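Local coordinates for polyhomeotic-proximal chromatin protein (Drosophila melanogaster, PDB 1KW4) that belongs to the Polycomb group and acts in the PRC1 complex to maintain repression of homeotic genes, its SAM domain forming a helical polymer, at residues A[34-37]-A[38-42]. The protein carries 1 engineered substitution. Numbering follows the deposited sequence.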
loop_
_atom_site.group_PDB
_atom_site.type_symbol
_atom_site.label_atom_id
_atom_site.label_comp_id
_atom_site.label_asym_id
_atom_site.label_seq_id
_atom_site.Cartn_x
_atom_site.Cartn_y
_atom_site.Cartn_z
ATOM N N ASP A 34 -11.235 -1.091 1.076
ATOM C CA ASP A 34 -11.860 -1.065 -0.245
ATOM C C ASP A 34 -10.854 -1.068 -1.393
ATOM O O ASP A 34 -11.239 -1.202 -2.555
ATOM C CB ASP A 34 -12.760 0.166 -0.404
ATOM C CG ASP A 34 -13.892 0.202 0.600
ATOM O OD1 ASP A 34 -14.537 -0.846 0.813
ATOM O OD2 ASP A 34 -14.143 1.287 1.168
ATOM N N TYR A 35 -9.571 -0.931 -1.072
ATOM C CA TYR A 35 -8.536 -0.886 -2.103
ATOM C C TYR A 35 -7.683 -2.155 -2.228
ATOM O O TYR A 35 -6.750 -2.205 -3.032
ATOM C CB TYR A 35 -7.638 0.334 -1.854
ATOM C CG TYR A 35 -8.394 1.649 -1.908
ATOM C CD1 TYR A 35 -8.815 2.184 -3.126
ATOM C CD2 TYR A 35 -8.710 2.344 -0.740
ATOM C CE1 TYR A 35 -9.535 3.382 -3.181
ATOM C CE2 TYR A 35 -9.433 3.543 -0.783
ATOM C CZ TYR A 35 -9.839 4.054 -2.008
ATOM O OH TYR A 35 -10.547 5.235 -2.062
ATOM N N VAL A 36 -8.016 -3.184 -1.457
ATOM C CA VAL A 36 -7.258 -4.432 -1.505
ATOM C C VAL A 36 -7.190 -5.026 -2.917
ATOM O O VAL A 36 -6.117 -5.411 -3.379
ATOM C CB VAL A 36 -7.854 -5.492 -0.533
ATOM C CG1 VAL A 36 -7.203 -6.848 -0.769
ATOM C CG2 VAL A 36 -7.624 -5.061 0.908
ATOM N N ASP A 37 -8.322 -5.101 -3.609
ATOM C CA ASP A 37 -8.310 -5.668 -4.956
ATOM C C ASP A 37 -7.476 -4.861 -5.947
ATOM O O ASP A 37 -6.886 -5.429 -6.867
ATOM C CB ASP A 37 -9.738 -5.830 -5.491
ATOM C CG ASP A 37 -10.523 -6.893 -4.742
ATOM O OD1 ASP A 37 -9.891 -7.775 -4.118
ATOM O OD2 ASP A 37 -11.773 -6.855 -4.788
ATOM N N ASP A 38 -7.427 -3.544 -5.768
ATOM C CA ASP A 38 -6.642 -2.690 -6.657
ATOM C C ASP A 38 -5.150 -2.984 -6.509
ATOM O O ASP A 38 -4.421 -3.038 -7.503
ATOM C CB ASP A 38 -6.906 -1.211 -6.365
ATOM C CG ASP A 38 -8.344 -0.816 -6.627
ATOM O OD1 ASP A 38 -8.875 -1.191 -7.696
ATOM O OD2 ASP A 38 -8.941 -0.126 -5.772
ATOM N N PHE A 39 -4.691 -3.172 -5.274
ATOM C CA PHE A 39 -3.279 -3.477 -5.051
ATOM C C PHE A 39 -2.915 -4.824 -5.674
ATOM O O PHE A 39 -1.840 -4.978 -6.262
ATOM C CB PHE A 39 -2.947 -3.477 -3.547
ATOM C CG PHE A 39 -2.648 -2.108 -2.999
ATOM C CD1 PHE A 39 -3.676 -1.218 -2.694
ATOM C CD2 PHE A 39 -1.331 -1.683 -2.853
ATOM C CE1 PHE A 39 -3.395 0.078 -2.257
ATOM C CE2 PHE A 39 -1.037 -0.389 -2.419
ATOM C CZ PHE A 39 -2.070 0.493 -2.122
ATOM N N ILE A 40 -3.813 -5.798 -5.560
ATOM C CA ILE A 40 -3.554 -7.115 -6.132
ATOM C C ILE A 40 -3.533 -7.023 -7.658
ATOM O O ILE A 40 -2.630 -7.563 -8.306
ATOM C CB ILE A 40 -4.625 -8.142 -5.683
ATOM C CG1 ILE A 40 -4.507 -8.382 -4.176
ATOM C CG2 ILE A 40 -4.440 -9.467 -6.433
ATOM C CD1 ILE A 40 -5.644 -9.219 -3.591
ATOM N N GLN A 41 -4.514 -6.324 -8.223
ATOM C CA GLN A 41 -4.608 -6.168 -9.675
ATOM C C GLN A 41 -3.397 -5.454 -10.278
ATOM O O GLN A 41 -2.967 -5.781 -11.383
ATOM C CB GLN A 41 -5.889 -5.409 -10.044
ATOM C CG GLN A 41 -6.061 -5.180 -11.541
ATOM C CD GLN A 41 -7.326 -4.414 -11.877
ATOM O OE1 GLN A 41 -7.519 -3.282 -11.431
ATOM N NE2 GLN A 41 -8.198 -5.030 -12.671
ATOM N N GLN A 42 -2.846 -4.480 -9.558
ATOM C CA GLN A 42 -1.687 -3.747 -10.057
ATOM C C GLN A 42 -0.367 -4.421 -9.679
ATOM O O GLN A 42 0.710 -3.881 -9.952
ATOM C CB GLN A 42 -1.704 -2.305 -9.544
ATOM C CG GLN A 42 -2.850 -1.461 -10.094
ATOM C CD GLN A 42 -2.858 -1.407 -11.613
ATOM O OE1 GLN A 42 -1.850 -1.078 -12.239
ATOM N NE2 GLN A 42 -3.999 -1.730 -12.212
#
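Asp38 folds back beside Tyr35 at the start of the short helix 36-41. Its CB lies 3.5 Å from Tyr35 O, the carbonyl that also accepts a weak, bent bond from Asp38 N and a much straighter one from Phe39 N (159° at the hydrogen). CG stands beside the backbone N (chi1 -63°), 4.2 Å from Tyr35 O, which turns the carboxylate toward the preceding turn. There OD2 comes to 3.5 Å from Tyr35 CD1, at the ring edge and near the ring plane. The carboxylate is turned 43° from that plane. With an alanine here the carboxylate is gone, and the edge of the Tyr35 ring at CD1 would probably lose its polar neighbour. Phe39 reaches the same carbonyl with its own ring edge, CD1 lying 3.2 Å from Tyr35 O in the ring plane. One residue along, Val36 and Ile40 run side by side, Val36 CG1 meeting Ile40 CD1 at 4.0 Å, while Ile40 N bonds Val36 O. Gln41 N closes on Asp37 O at 2.9 Å, continuing the i to i+4 bonds, which Gln42 N carries on to Asp38 O. In the SAM bundle, the buried Phe39 faces inward, packing on Val22 and Ile26 of helix 19-27 and Ile71 of helix 65-78; Tyr35 touches Pro67 of that last helix and bonds Lys64 N through its hydroxyl, and Ile40 rests on Ser23.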